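Local coordinates for hypothetical protein PA5202 (Pseudomonas aeruginosa, PDB 1ZKI) that probably hydrolyses the thioester bond of acyl-coenzyme A substrates, as a dimeric thioesterase of the hotdog fold, at residues A[14-17]-A[18-22]; A[65-68]-A[69-72]; A[113-117]-A[118-122]. One frame throughout, in Å; residues are numbered along the deposited sequence.

Contact 1: A[14-17]-A[18-22]; sequences SAYS and ELVGL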
loop_
_atom_site.group_PDB
_atom_site.type_symbol
_atom_site.label_atom_id
_atom_site.label_comp_id
_atom_site.label_asym_id
_atom_site.label_seq_id
_atom_site.Cartn_x
_atom_site.Cartn_y
_atom_site.Cartn_z
ATOM N N SER A 14 -7.236 19.981 12.657
ATOM C CA SER A 14 -6.168 20.958 12.869
ATOM C C SER A 14 -6.490 22.180 12.002
ATOM O O SER A 14 -7.384 22.113 11.154
ATOM C CB SER A 14 -4.819 20.379 12.434
ATOM O OG SER A 14 -4.794 20.077 11.039
ATOM N N ALA A 15 -5.747 23.270 12.179
ATOM C CA ALA A 15 -5.921 24.442 11.317
ATOM C C ALA A 15 -5.739 24.041 9.851
ATOM O O ALA A 15 -6.499 24.473 8.980
ATOM C CB ALA A 15 -4.933 25.517 11.678
ATOM N N TYR A 16 -4.745 23.195 9.581
ATOM C CA TYR A 16 -4.486 22.816 8.198
ATOM C C TYR A 16 -5.586 21.911 7.620
ATOM O O TYR A 16 -5.998 22.091 6.465
ATOM C CB TYR A 16 -3.100 22.185 8.048
ATOM C CG TYR A 16 -2.752 21.792 6.636
ATOM C CD1 TYR A 16 -2.382 22.761 5.694
ATOM C CD2 TYR A 16 -2.786 20.445 6.237
ATOM C CE1 TYR A 16 -2.036 22.395 4.376
ATOM C CE2 TYR A 16 -2.446 20.066 4.915
ATOM C CZ TYR A 16 -2.081 21.057 4.003
ATOM O OH TYR A 16 -1.736 20.724 2.719
ATOM N N SER A 17 -6.090 20.966 8.410
ATOM C CA SER A 17 -7.156 20.102 7.896
ATOM C C SER A 17 -8.388 20.957 7.593
ATOM O O SER A 17 -9.067 20.743 6.606
ATOM C CB SER A 17 -7.490 18.946 8.853
ATOM O OG SER A 17 -8.223 19.375 9.994
ATOM N N GLU A 18 -8.638 21.962 8.415
ATOM C CA GLU A 18 -9.749 22.900 8.168
ATOM C C GLU A 18 -9.588 23.722 6.891
ATOM O O GLU A 18 -10.562 23.935 6.151
ATOM C CB GLU A 18 -9.887 23.827 9.367
ATOM C CG GLU A 18 -10.310 23.074 10.575
ATOM C CD GLU A 18 -11.784 23.058 10.674
ATOM O OE1 GLU A 18 -12.368 22.053 10.192
ATOM O OE2 GLU A 18 -12.335 24.072 11.195
ATOM N N LEU A 19 -8.357 24.167 6.639
ATOM C CA LEU A 19 -8.016 24.952 5.458
ATOM C C LEU A 19 -8.325 24.149 4.197
ATOM O O LEU A 19 -8.971 24.636 3.268
ATOM C CB LEU A 19 -6.520 25.280 5.463
ATOM C CG LEU A 19 -6.001 26.032 4.229
ATOM C CD1 LEU A 19 -6.415 27.518 4.281
ATOM C CD2 LEU A 19 -4.460 25.846 4.059
ATOM N N VAL A 20 -7.870 22.904 4.178
ATOM C CA VAL A 20 -8.069 22.068 2.999
ATOM C C VAL A 20 -9.555 21.705 2.825
ATOM O O VAL A 20 -10.033 21.503 1.696
ATOM C CB VAL A 20 -7.152 20.836 3.068
ATOM C CG1 VAL A 20 -7.425 19.888 1.927
ATOM C CG2 VAL A 20 -5.703 21.302 3.020
ATOM N N GLY A 21 -10.274 21.626 3.945
ATOM C CA GLY A 21 -11.695 21.277 3.953
ATOM C C GLY A 21 -11.956 19.818 4.291
ATOM O O GLY A 21 -13.002 19.256 3.919
ATOM N N LEU A 22 -11.017 19.209 5.019
ATOM C CA LEU A 22 -11.137 17.802 5.404
ATOM C C LEU A 22 -12.203 17.679 6.479
ATOM O O LEU A 22 -12.255 18.475 7.401
ATOM C CB LEU A 22 -9.799 17.232 5.907
ATOM C CG LEU A 22 -8.656 17.364 4.904
ATOM C CD1 LEU A 22 -7.306 16.931 5.486
ATOM C CD2 LEU A 22 -8.938 16.644 3.563
HETATM O O HOH W 1 -10.821 19.519 9.314
#
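Y16 lays one face of its ring against V20, one helical turn further on. V20 CG2 sits 3.8 Å from Y16 CZ, offset toward the hydroxyl end of the ring, in a CH-pi contact. Y16 has CG anti to its own N (chi1 -179°), which carries the ring along the helix toward V20. L19 CD2 adds a looser, oblique contact to the same ring. The hydroxyl of Y16 is hydrogen-bonded to S56 of helix 51-70. At the helix start S14 and S17 hold each other. S17 N donates to S14 OG at 3.1 Å, and S14 N donates to S17 OG at 2.9 Å, nearly straight. S17 reaches back because its OG lies between its own N and carbonyl carbon (chi1 74°). One water accepts from S17 OG and donates to E18 OE1 and L22 O. E18 OE1 also forms a salt bridge with R9. At the far end S17 O takes two bonds, from G21 N at 3.1 Å and L22 N at 2.9 Å, from opposite faces of its carbonyl plane. L22 CD1 packs on S17 CB. The short helix thus begins with a capping box and ends with a Schellman motif at G21, which has positive phi.

Contact 2: A[65-68]-A[69-72]; sequences ACSS and SHGF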
loop_
_atom_site.group_PDB
_atom_site.type_symbol
_atom_site.label_atom_id
_atom_site.label_comp_id
_atom_site.label_asym_id
_atom_site.label_seq_id
_atom_site.Cartn_x
_atom_site.Cartn_y
_atom_site.Cartn_z
ATOM N N ALA A 65 -6.770 7.063 11.916
ATOM C CA ALA A 65 -6.755 5.606 12.064
ATOM C C ALA A 65 -5.784 5.198 13.170
ATOM O O ALA A 65 -6.119 4.366 14.003
ATOM C CB ALA A 65 -6.389 4.917 10.737
ATOM N N CYS A 66 -4.600 5.815 13.201
ATOM C CA CYS A 66 -3.637 5.543 14.276
ATOM C C CYS A 66 -4.214 5.896 15.632
ATOM O O CYS A 66 -4.134 5.108 16.560
ATOM C CB CYS A 66 -2.342 6.292 14.040
ATOM S SG CYS A 66 -1.445 5.524 12.719
ATOM N N SER A 67 -4.829 7.070 15.727
ATOM C CA SER A 67 -5.452 7.488 16.973
ATOM C C SER A 67 -6.556 6.533 17.415
ATOM O O SER A 67 -6.754 6.317 18.616
ATOM C CB SER A 67 -5.984 8.906 16.833
ATOM O OG SER A 67 -4.897 9.812 16.735
ATOM N N SER A 68 -7.264 5.930 16.463
ATOM C CA SER A 68 -8.336 5.004 16.842
ATOM C C SER A 68 -7.766 3.682 17.350
ATOM O O SER A 68 -8.456 2.929 18.038
ATOM C CB SER A 68 -9.292 4.769 15.682
ATOM O OG SER A 68 -8.697 3.949 14.702
ATOM N N SER A 69 -6.503 3.417 17.022
ATOM C CA SER A 69 -5.798 2.219 17.473
ATOM C C SER A 69 -5.168 2.420 18.850
ATOM O O SER A 69 -5.393 1.612 19.765
ATOM C CB SER A 69 -4.711 1.847 16.457
ATOM O OG SER A 69 -3.930 0.769 16.930
ATOM N N HIS A 70 -4.370 3.479 19.003
ATOM C CA HIS A 70 -3.695 3.732 20.291
ATOM C C HIS A 70 -4.494 4.586 21.290
ATOM O O HIS A 70 -4.102 4.718 22.464
ATOM C CB HIS A 70 -2.259 4.266 20.115
ATOM C CG HIS A 70 -2.148 5.511 19.288
ATOM N ND1 HIS A 70 -2.751 6.704 19.633
ATOM C CD2 HIS A 70 -1.444 5.761 18.157
ATOM C CE1 HIS A 70 -2.454 7.623 18.730
ATOM N NE2 HIS A 70 -1.663 7.076 17.821
ATOM N N GLY A 71 -5.615 5.141 20.833
ATOM C CA GLY A 71 -6.439 6.023 21.661
ATOM C C GLY A 71 -6.025 7.472 21.494
ATOM O O GLY A 71 -4.854 7.772 21.223
ATOM N N PHE A 72 -6.988 8.376 21.670
ATOM C CA PHE A 72 -6.741 9.814 21.502
ATOM C C PHE A 72 -5.999 10.415 22.690
ATOM O O PHE A 72 -5.587 11.581 22.655
ATOM C CB PHE A 72 -8.043 10.565 21.203
ATOM C CG PHE A 72 -8.501 10.414 19.785
ATOM C CD1 PHE A 72 -8.179 11.381 18.828
ATOM C CD2 PHE A 72 -9.218 9.287 19.392
ATOM C CE1 PHE A 72 -8.588 11.238 17.493
ATOM C CE2 PHE A 72 -9.626 9.127 18.064
ATOM C CZ PHE A 72 -9.308 10.106 17.106
#
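This is a local contact at the C-terminal end of helix 51-70, the long helix of the hotdog fold, where two rings fold back over the last turn. F72 comes after the helix, yet its ring turns back to S67. S67 CB stands over one face of that ring, 3.5 Å from F72 CZ and 15° off the ring normal through the centroid. This is a CH-pi contact. S67 OG hydrogen-bonds to G63 O, one turn back.

H70 covers the backbone of the same turn. Its CG lies between its own N and carbonyl carbon (chi1 56°), and the ring is folded over the peptide from C66 to S67. C66 O lies beneath the centre of the imidazole, 3.2 Å from H70 CD2. S67 CA meets the same face, 3.5 Å from H70 CE1. Both ring nitrogens have partners. H70 ND1 donates to G71 O at 2.8 Å, with the oxygen close to the ring plane, and NE2 is hydrogen-bonded to S76 OG. These two bonds should fix the rotation of the ring.

C66 O also accepts from H70 N at 2.9 Å, nearly in line with its C=O bond, and from S69 N, which comes from above the carbonyl plane. G71 N gives a weak bond to S67 O, and G71 leaves the helix with positive phi. Within the same stretch S68 OG donates to A65 O at 2.7 Å.

The last turn is packed on several sides. A65 and S69 lie against strand 93-103. C66 meets L108 and V110 of strand 107-116 and F128 of strand 119-130, while H70 touches Q130. F72 packs against P7, Q11 and M12 of the N-terminal region.

Contact 3: A[113-117]-A[118-122]; sequences EVRQG and DKLVA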
loop_
_atom_site.group_PDB
_atom_site.type_symbol
_atom_site.label_atom_id
_atom_site.label_comp_id
_atom_site.label_asym_id
_atom_site.label_seq_id
_atom_site.Cartn_x
_atom_site.Cartn_y
_atom_site.Cartn_z
ATOM N N GLU A 113 -6.859 4.325 0.993
ATOM C CA GLU A 113 -7.302 4.491 -0.377
ATOM C C GLU A 113 -8.242 5.683 -0.437
ATOM O O GLU A 113 -8.953 5.977 0.536
ATOM C CB GLU A 113 -7.995 3.229 -0.924
ATOM C CG GLU A 113 -9.233 2.834 -0.174
ATOM C CD GLU A 113 -10.044 1.752 -0.894
ATOM O OE1 GLU A 113 -11.227 1.574 -0.533
ATOM O OE2 GLU A 113 -9.512 1.111 -1.826
ATOM N N VAL A 114 -8.188 6.398 -1.551
ATOM C CA VAL A 114 -9.103 7.502 -1.811
ATOM C C VAL A 114 -9.972 7.075 -2.976
ATOM O O VAL A 114 -9.459 6.575 -3.988
ATOM C CB VAL A 114 -8.345 8.790 -2.179
ATOM C CG1 VAL A 114 -9.333 9.942 -2.472
ATOM C CG2 VAL A 114 -7.362 9.167 -1.045
ATOM N N ARG A 115 -11.278 7.265 -2.826
ATOM C CA ARG A 115 -12.228 6.863 -3.859
ATOM C C ARG A 115 -13.258 7.949 -4.106
ATOM O O ARG A 115 -13.521 8.793 -3.249
ATOM C CB ARG A 115 -12.968 5.585 -3.446
ATOM C CG ARG A 115 -12.105 4.341 -3.426
ATOM C CD ARG A 115 -12.956 3.075 -3.196
ATOM N NE ARG A 115 -12.086 1.919 -3.320
ATOM C CZ ARG A 115 -11.834 1.290 -4.460
ATOM N NH1 ARG A 115 -12.423 1.674 -5.584
ATOM N NH2 ARG A 115 -10.994 0.273 -4.468
ATOM N N GLN A 116 -13.872 7.890 -5.278
ATOM C CA GLN A 116 -15.140 8.578 -5.500
ATOM C C GLN A 116 -16.078 7.485 -6.022
ATOM O O GLN A 116 -16.007 7.094 -7.191
ATOM C CB GLN A 116 -14.967 9.714 -6.506
ATOM C CG GLN A 116 -16.211 10.562 -6.690
ATOM C CD GLN A 116 -15.942 11.751 -7.586
ATOM O OE1 GLN A 116 -15.833 11.601 -8.802
ATOM N NE2 GLN A 116 -15.851 12.934 -7.000
ATOM N N GLY A 117 -16.922 6.956 -5.144
ATOM C CA GLY A 117 -17.720 5.772 -5.480
ATOM C C GLY A 117 -16.843 4.605 -5.907
ATOM O O GLY A 117 -15.914 4.225 -5.189
ATOM N N ASP A 118 -17.134 4.066 -7.094
ATOM C CA ASP A 118 -16.379 2.945 -7.679
ATOM C C ASP A 118 -15.159 3.401 -8.500
ATOM O O ASP A 118 -14.647 2.654 -9.345
ATOM C CB ASP A 118 -17.297 2.045 -8.529
ATOM C CG ASP A 118 -17.651 2.652 -9.891
ATOM O OD1 ASP A 118 -17.591 3.884 -10.044
ATOM O OD2 ASP A 118 -17.998 1.883 -10.820
ATOM N N LYS A 119 -14.708 4.628 -8.259
ATOM C CA LYS A 119 -13.487 5.116 -8.884
ATOM C C LYS A 119 -12.358 5.151 -7.858
ATOM O O LYS A 119 -12.441 5.882 -6.866
ATOM C CB LYS A 119 -13.696 6.502 -9.499
ATOM C CG LYS A 119 -14.960 6.637 -10.368
ATOM C CD LYS A 119 -15.140 8.096 -10.728
ATOM C CE LYS A 119 -16.582 8.409 -11.055
ATOM N NZ LYS A 119 -16.842 9.856 -10.818
ATOM N N LEU A 120 -11.300 4.371 -8.096
ATOM C CA LEU A 120 -10.101 4.464 -7.260
ATOM C C LEU A 120 -9.274 5.656 -7.704
ATOM O O LEU A 120 -8.837 5.728 -8.863
ATOM C CB LEU A 120 -9.271 3.175 -7.325
ATOM C CG LEU A 120 -8.005 3.143 -6.469
ATOM C CD1 LEU A 120 -8.290 3.322 -4.988
ATOM C CD2 LEU A 120 -7.226 1.824 -6.705
ATOM N N VAL A 121 -9.078 6.593 -6.785
ATOM C CA VAL A 121 -8.371 7.838 -7.092
ATOM C C VAL A 121 -6.898 7.777 -6.674
ATOM O O VAL A 121 -6.007 8.219 -7.429
ATOM C CB VAL A 121 -9.075 9.048 -6.415
ATOM C CG1 VAL A 121 -8.217 10.325 -6.498
ATOM C CG2 VAL A 121 -10.461 9.273 -7.072
ATOM N N ALA A 122 -6.637 7.270 -5.472
ATOM C CA ALA A 122 -5.237 7.198 -4.981
ATOM C C ALA A 122 -5.111 6.081 -3.958
ATOM O O ALA A 122 -6.105 5.632 -3.394
ATOM C CB ALA A 122 -4.808 8.539 -4.368
#
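Backbone bonds between V114 and A122, and between Q116 and K119, join the two strands of a beta hairpin. V114 N donates to A122 O at 2.9 Å. V114 O accepts from both V121 N (2.8 Å) and A122 N (3.3 Å), on the same face of its plane. V121 and A122 thus both face V114, a classic beta bulge. Nearer the tip, Q116 and K119 exchange two backbone bonds round a type II' turn, with G117 at positive phi.

One polar side-chain bond crosses the hairpin. Q116 and K119 run side by side, both extended beyond CG, and K119 NZ donates to Q116 OE1 at 2.9 Å. The amide nitrogen of Q116 turns to D91 O and E93 O.

On the other face of the sheet a salt bridge runs along one strand, between residues two apart: R115 NE meets E113 OE1 at 2.9 Å. That oxygen lies at the guanidinium edge, in its plane, but the nitrogen approaches from above the carboxylate plane. A methyl from the other strand, L120 CD1, covers one guanidinium face, 4.1 Å above its centre.

Apolar contacts are looser. V114 CG1 meets V121 CB, and V114 CB meets A122 CB at 4.2 Å.

V114 and V121 both pack on L54 of helix 51-70. V114 also touches V94 and C96 of strand 93-103, while L120 reaches L101 of the second subunit.

In the fold
The three contacts follow one another along the chain without overlap. Their centres are about 19 Å (contacts 1 and 2), 21 Å (1 and 3) and 24 Å (2 and 3) apart, and none touches another. Contacts 2 and 3 lie on opposite sides of the chain's centre. Helix 51-70 connects all three: contact 2 is its C-terminal end, Y16 of contact 1 hydrogen-bonds to it, and L22, with V114 and V121 of contact 3, packs on it. Contact 1 spans the short helix 15-20, just before strand 23-27. Contact 3 closes the hairpin of strands 107-116 and 119-130. All three thus sit toward the periphery of one hotdog fold, and contact 3 also reaches the second subunit.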